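Local coordinates for protein short-chain-enoyl-CoA hydratase (Clostridium acetobutylicum, PDB 5Z7R) that catalyses the reversible hydration of short-chain enoyl-CoA thioesters such as crotonyl-CoA, in the pathway of butanoate metabolism, at residues A[83-86]-A[87-90]; A[155-158]-A[159-162]; A[181-184]-A[185-189]. All blocks are in the same frame, centred on the assembly; numbering follows the deposited sequence.

Interaction 1 of 3, residues A[83-86]-A[87-90]; sequences GILG and NKVF
With CG turned away from its own carbonyl carbon (chi1 -90°), the side chain of Asn-87 folds back along the axis of helix 76-95 and reaches Gly-83, one turn earlier in this alpha-helix of the crotonase fold. Asn-87 ND2 donates to Gly-83 O at 3.1 Å from above the carbonyl plane, 50° out of it, while the backbone N of Asn-87 reaches the same oxygen from the other face. Two N-H groups of Asn-87 thus grip a single buried carbonyl. The rotation of the amide is set by the ND2 bonds, one to Gly-83 O and one to Glu-229 of the second subunit, so the asparagine joins the turn of its own helix to the subunit interface, where Ile-84 packs on Ser-230 of that subunit. On the exposed flank Lys-88 starts with CG anti to the backbone N and bends at chi3 and chi4; it runs beside Leu-85, with Lys-88 CE 4.0 Å from Leu-85 CD2. Val-89, by contrast, is buried against Met-36 and Ile-40 of helix 30-45. One turn from Gly-86, the ring of Phe-90 lies beside the catalytic region, touching Glu-114, the nucleophile by similarity, and meeting Phe-143 edge-to-face. Gly-86 O accepts from Phe-90 N at 2.9 Å and lies obliquely to the phenyl ring, 3.7 Å from Phe-90 CD1.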
loop_
_atom_site.group_PDB
_atom_site.type_symbol
_atom_site.label_atom_id
_atom_site.label_comp_id
_atom_site.label_asym_id
_atom_site.label_seq_id
_atom_site.Cartn_x
_atom_site.Cartn_y
_atom_site.Cartn_z
ATOM N N GLY A 83 19.675 4.302 14.557
ATOM C CA GLY A 83 18.867 4.523 13.352
ATOM C C GLY A 83 17.460 4.950 13.650
ATOM O O GLY A 83 16.972 5.938 13.100
ATOM N N ILE A 84 16.793 4.226 14.542
ATOM C CA ILE A 84 15.406 4.529 14.898
ATOM C C ILE A 84 15.296 5.912 15.542
ATOM O O ILE A 84 14.347 6.654 15.300
ATOM C CB ILE A 84 14.802 3.422 15.841
ATOM C CG1 ILE A 84 14.532 2.146 15.041
ATOM C CG2 ILE A 84 13.509 3.872 16.519
ATOM C CD1 ILE A 84 14.168 0.925 15.867
ATOM N N LEU A 85 16.250 6.261 16.391
ATOM C CA LEU A 85 16.134 7.521 17.145
ATOM C C LEU A 85 16.346 8.732 16.238
ATOM O O LEU A 85 15.586 9.684 16.301
ATOM C CB LEU A 85 17.089 7.533 18.335
ATOM C CG LEU A 85 16.751 6.468 19.402
ATOM C CD1 LEU A 85 17.629 6.636 20.645
ATOM C CD2 LEU A 85 15.257 6.447 19.765
ATOM N N GLY A 86 17.360 8.662 15.381
ATOM C CA GLY A 86 17.563 9.695 14.368
ATOM C C GLY A 86 16.306 9.878 13.540
ATOM O O GLY A 86 15.675 10.951 13.556
ATOM N N ASN A 87 15.921 8.796 12.848
ATOM C CA ASN A 87 14.680 8.770 12.051
ATOM C C ASN A 87 13.445 9.285 12.783
ATOM O O ASN A 87 12.574 9.963 12.200
ATOM C CB ASN A 87 14.421 7.355 11.554
ATOM C CG ASN A 87 15.056 7.102 10.230
ATOM O OD1 ASN A 87 14.702 7.747 9.251
ATOM N ND2 ASN A 87 15.997 6.178 10.177
ATOM N N LYS A 88 13.363 8.961 14.062
ATOM C CA LYS A 88 12.247 9.457 14.829
ATOM C C LYS A 88 12.302 10.996 14.913
ATOM O O LYS A 88 11.280 11.661 14.826
ATOM C CB LYS A 88 12.218 8.824 16.220
ATOM C CG LYS A 88 10.955 9.170 16.984
ATOM C CD LYS A 88 10.606 8.136 18.063
ATOM C CE LYS A 88 11.618 8.110 19.199
ATOM N NZ LYS A 88 11.968 9.480 19.691
ATOM N N VAL A 89 13.497 11.550 15.082
ATOM C CA VAL A 89 13.643 12.996 15.134
ATOM C C VAL A 89 13.311 13.612 13.763
ATOM O O VAL A 89 12.518 14.517 13.650
ATOM C CB VAL A 89 15.070 13.429 15.546
ATOM C CG1 VAL A 89 15.190 14.927 15.399
ATOM C CG2 VAL A 89 15.378 13.015 16.981
ATOM N N PHE A 90 13.934 13.096 12.725
ATOM C CA PHE A 90 13.667 13.577 11.350
ATOM C C PHE A 90 12.222 13.415 10.861
ATOM O O PHE A 90 11.703 14.275 10.168
ATOM C CB PHE A 90 14.611 12.855 10.424
ATOM C CG PHE A 90 16.025 13.294 10.571
ATOM C CD1 PHE A 90 16.420 14.089 11.656
ATOM C CD2 PHE A 90 16.965 12.944 9.618
ATOM C CE1 PHE A 90 17.727 14.482 11.796
ATOM C CE2 PHE A 90 18.280 13.346 9.753
ATOM C CZ PHE A 90 18.664 14.105 10.846
#

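Interaction 2 of 3, residues A[155-158]-A[159-162]; sequences MGMA and KQLI
The first two turns of helix 155-164, a short helix of the crotonase fold at a subunit interface, carry two i to i+4 side-chain pairs, Met-155 with Lys-159 and Met-157 with Leu-161. Met-155 and Lys-159 run side by side in the same direction. The lysine leaves the backbone with CG anti to its carbonyl carbon (chi1 -74°) and stays extended beyond it, while the methionine bends at chi2 and chi3 and lays its end along the lysine tip. Met-155 SD lies 3.9 Å from Lys-159 CE, and Met-155 CE is 3.8 Å from Lys-159 NZ. The thioether thus lines one flank of the buried lysine chain, whose ammonium forms a salt bridge with Asp-120 of the second subunit and a hydrogen bond with Asn-215 of that subunit. These partners probably favour the charged form of the lysine.

Met-157 makes the apolar counterpart. Bends at chi2 and chi3 bring its methyl group onward along the helix to the next turn, and Met-157 CE comes to 3.7 Å from Leu-161 CD1, the two side chains crossing at a slant. Beneath them Leu-161 N donates to Met-157 O at 2.9 Å. The bond from Gln-160 N to Gly-156 O is weak at 3.3 Å, but that oxygen also accepts from Asn-180 ND2 of the second subunit, which donates to Gln-160 OE1 as well.

On the intramolecular side Ala-158 fits against Leu-149, Ser-150 and Val-153 of helix 145-153, and Leu-161 joins it on Leu-149. Ile-162 meets Gln-132, just beyond strand 129-131, and Pro-141 in a loop.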
loop_
_atom_site.group_PDB
_atom_site.type_symbol
_atom_site.label_atom_id
_atom_site.label_comp_id
_atom_site.label_asym_id
_atom_site.label_seq_id
_atom_site.Cartn_x
_atom_site.Cartn_y
_atom_site.Cartn_z
ATOM N N MET A 155 14.607 6.684 -8.474
ATOM C CA MET A 155 15.493 5.584 -8.185
ATOM C C MET A 155 16.844 5.606 -8.891
ATOM O O MET A 155 17.871 5.301 -8.283
ATOM C CB MET A 155 14.782 4.284 -8.459
ATOM C CG MET A 155 13.711 4.037 -7.432
ATOM S SD MET A 155 13.977 2.457 -6.629
ATOM C CE MET A 155 14.039 1.328 -8.034
ATOM N N GLY A 156 16.858 5.957 -10.164
ATOM C CA GLY A 156 18.122 5.985 -10.891
ATOM C C GLY A 156 19.182 6.762 -10.160
ATOM O O GLY A 156 20.292 6.284 -9.991
ATOM N N MET A 157 18.838 7.954 -9.701
ATOM C CA MET A 157 19.835 8.864 -9.143
ATOM C C MET A 157 20.161 8.552 -7.684
ATOM O O MET A 157 21.329 8.621 -7.283
ATOM C CB MET A 157 19.400 10.336 -9.249
ATOM C CG MET A 157 19.763 11.045 -10.542
ATOM S SD MET A 157 21.492 11.021 -11.095
ATOM C CE MET A 157 22.405 11.180 -9.597
ATOM N N ALA A 158 19.140 8.235 -6.887
ATOM C CA ALA A 158 19.336 7.861 -5.495
ATOM C C ALA A 158 20.268 6.657 -5.427
ATOM O O ALA A 158 21.234 6.660 -4.639
ATOM C CB ALA A 158 18.010 7.560 -4.837
ATOM N N LYS A 159 20.025 5.652 -6.268
ATOM C CA LYS A 159 20.865 4.485 -6.254
ATOM C C LYS A 159 22.307 4.778 -6.630
ATOM O O LYS A 159 23.246 4.211 -6.061
ATOM C CB LYS A 159 20.281 3.383 -7.148
ATOM C CG LYS A 159 19.072 2.694 -6.528
ATOM C CD LYS A 159 18.460 1.672 -7.475
ATOM C CE LYS A 159 17.526 0.746 -6.725
ATOM N NZ LYS A 159 17.274 -0.508 -7.474
ATOM N N GLN A 160 22.495 5.657 -7.603
ATOM C CA GLN A 160 23.854 6.026 -7.997
ATOM C C GLN A 160 24.570 6.771 -6.874
ATOM O O GLN A 160 25.728 6.518 -6.591
ATOM C CB GLN A 160 23.860 6.874 -9.265
ATOM C CG GLN A 160 25.251 6.986 -9.875
ATOM C CD GLN A 160 25.299 7.917 -11.055
ATOM O OE1 GLN A 160 24.803 7.589 -12.118
ATOM N NE2 GLN A 160 25.882 9.094 -10.869
ATOM N N LEU A 161 23.867 7.702 -6.253
ATOM C CA LEU A 161 24.438 8.477 -5.167
ATOM C C LEU A 161 24.812 7.605 -3.962
ATOM O O LEU A 161 25.877 7.774 -3.389
ATOM C CB LEU A 161 23.465 9.591 -4.750
ATOM C CG LEU A 161 23.747 11.032 -5.221
ATOM C CD1 LEU A 161 24.445 11.149 -6.565
ATOM C CD2 LEU A 161 22.433 11.803 -5.220
ATOM N N ILE A 162 23.949 6.673 -3.590
ATOM C CA ILE A 162 24.195 5.815 -2.423
ATOM C C ILE A 162 25.182 4.687 -2.671
ATOM O O ILE A 162 26.014 4.410 -1.817
ATOM C CB ILE A 162 22.892 5.275 -1.824
ATOM C CG1 ILE A 162 22.078 6.405 -1.188
ATOM C CG2 ILE A 162 23.179 4.291 -0.700
ATOM C CD1 ILE A 162 20.596 6.076 -0.943
#

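Interaction 3 of 3, residues A[181-184]-A[185-189]; sequences KVVE and PSELM
Val-183, at the end of strand 182-183, and Leu-188 of helix 188-201 make the closer-packed side of this strand-to-helix connection. Val-183 CG2 occupies the position between its backbone N and carbonyl carbon, and this branch meets Leu-188: Val-183 CG2 lies 3.6 Å from Leu-188 N and 4.2 Å from Leu-188 CB. Leu-188 is buried, resting on Ile-123 and Ser-125 of strand 121-125. Across the other part of the valine comes Glu-187, its chain extended beyond CG, with Glu-187 OE1 3.4 Å from Val-183 CB.

The outer side is looser and exposed. Glu-184 bends at chi2 (-66°) and lies alongside the ring of Pro-185, Glu-184 CB being 3.5 Å from Pro-185 CD; its carboxylate turns to Ser-126, whose OG is hydrogen-bonded to OE2. The backbone closes the turn beneath. Glu-187 N donates to Glu-184 O at 2.9 Å, and Leu-188 N makes a weak bond to the same oxygen besides its bond to Pro-185 O at 3.0 Å.

The two glutamates keep their like charges apart, with Glu-184 OE2 6.7 Å from Glu-187 OE1. Mutual repulsion is therefore probably modest, and the turn relies on main-chain bonds to the carbonyls of Glu-184 and Pro-185 and on apolar contact at Val-183, with no salt bridge between its side chains.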
loop_
_atom_site.group_PDB
_atom_site.type_symbol
_atom_site.label_atom_id
_atom_site.label_comp_id
_atom_site.label_asym_id
_atom_site.label_seq_id
_atom_site.Cartn_x
_atom_site.Cartn_y
_atom_site.Cartn_z
ATOM N N LYS A 181 15.582 25.409 -5.700
ATOM C CA LYS A 181 16.283 26.609 -6.177
ATOM C C LYS A 181 17.730 26.644 -5.763
ATOM O O LYS A 181 18.129 26.119 -4.718
ATOM C CB LYS A 181 15.674 27.859 -5.595
ATOM C CG LYS A 181 14.278 28.215 -6.035
ATOM C CD LYS A 181 14.075 29.707 -5.780
ATOM C CE LYS A 181 12.635 30.134 -6.006
ATOM N NZ LYS A 181 11.781 29.767 -4.843
ATOM N N VAL A 182 18.524 27.283 -6.594
ATOM C CA VAL A 182 19.897 27.626 -6.239
ATOM C C VAL A 182 19.993 29.151 -6.342
ATOM O O VAL A 182 19.414 29.743 -7.244
ATOM C CB VAL A 182 20.898 26.854 -7.103
ATOM C CG1 VAL A 182 22.336 27.114 -6.674
ATOM C CG2 VAL A 182 20.588 25.371 -6.993
ATOM N N VAL A 183 20.605 29.761 -5.326
ATOM C CA VAL A 183 20.922 31.197 -5.251
ATOM C C VAL A 183 22.357 31.274 -4.764
ATOM O O VAL A 183 22.962 30.236 -4.478
ATOM C CB VAL A 183 20.039 31.979 -4.269
ATOM C CG1 VAL A 183 18.576 31.968 -4.694
ATOM C CG2 VAL A 183 20.171 31.452 -2.857
ATOM N N GLU A 184 22.919 32.482 -4.704
ATOM C CA GLU A 184 24.283 32.661 -4.201
ATOM C C GLU A 184 24.218 32.764 -2.694
ATOM O O GLU A 184 23.171 33.121 -2.147
ATOM C CB GLU A 184 24.931 33.915 -4.807
ATOM C CG GLU A 184 25.296 33.762 -6.291
ATOM C CD GLU A 184 26.401 32.739 -6.552
ATOM O OE1 GLU A 184 27.568 32.947 -6.110
ATOM O OE2 GLU A 184 26.103 31.723 -7.223
ATOM N N PRO A 185 25.323 32.461 -1.998
ATOM C CA PRO A 185 25.322 32.636 -0.536
ATOM C C PRO A 185 24.600 33.895 -0.088
ATOM O O PRO A 185 23.625 33.814 0.672
ATOM C CB PRO A 185 26.793 32.709 -0.218
ATOM C CG PRO A 185 27.395 31.765 -1.219
ATOM C CD PRO A 185 26.625 31.993 -2.486
ATOM N N SER A 186 24.988 35.047 -0.617
ATOM C CA SER A 186 24.436 36.282 -0.131
ATOM C C SER A 186 22.910 36.374 -0.210
ATOM O O SER A 186 22.310 37.115 0.582
ATOM C CB SER A 186 25.068 37.470 -0.880
ATOM O OG SER A 186 24.435 38.676 -0.495
ATOM N N GLU A 187 22.285 35.669 -1.168
ATOM C CA GLU A 187 20.827 35.676 -1.342
ATOM C C GLU A 187 20.049 34.601 -0.507
ATOM O O GLU A 187 18.840 34.719 -0.313
ATOM C CB GLU A 187 20.491 35.472 -2.818
ATOM C CG GLU A 187 21.127 36.474 -3.780
ATOM C CD GLU A 187 20.738 36.237 -5.249
ATOM O OE1 GLU A 187 20.521 35.075 -5.673
ATOM O OE2 GLU A 187 20.668 37.224 -6.006
ATOM N N LEU A 188 20.723 33.560 -0.029
ATOM C CA LEU A 188 20.029 32.394 0.591
ATOM C C LEU A 188 18.915 32.687 1.627
ATOM O O LEU A 188 17.748 32.314 1.448
ATOM C CB LEU A 188 21.062 31.452 1.199
ATOM C CG LEU A 188 20.552 30.127 1.786
ATOM C CD1 LEU A 188 19.452 29.558 0.905
ATOM C CD2 LEU A 188 21.675 29.124 1.896
ATOM N N MET A 189 19.260 33.359 2.709
ATOM C CA MET A 189 18.287 33.600 3.759
ATOM C C MET A 189 17.181 34.541 3.326
ATOM O O MET A 189 16.042 34.395 3.787
ATOM C CB MET A 189 18.979 34.122 5.015
ATOM C CG MET A 189 19.776 33.042 5.747
ATOM S SD MET A 189 18.779 31.695 6.497
ATOM C CE MET A 189 17.387 32.605 7.187
#

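Overall arrangement
The three contacts follow one another along the chain without touching. Interactions 1 and 2, their centres 22 Å apart, both meet the second subunit, and each places one side chain near the active site: in interaction 1 the side chain of Phe-90 lies about 4 Å from that of Glu-114, and in interaction 2 the side chain of Ile-162 lies about 6 Å from that of Glu-134, the two residues assigned catalytic roles by similarity. Interaction 3 lies away from both, at the strand that is outermost, within this chain, in the mixed six-stranded sheet, on the opposite side of the chain's centre from interaction 1 and 29 Å from it between centres. Its Lys-181 nonetheless packs on Gln-160 of the third subunit.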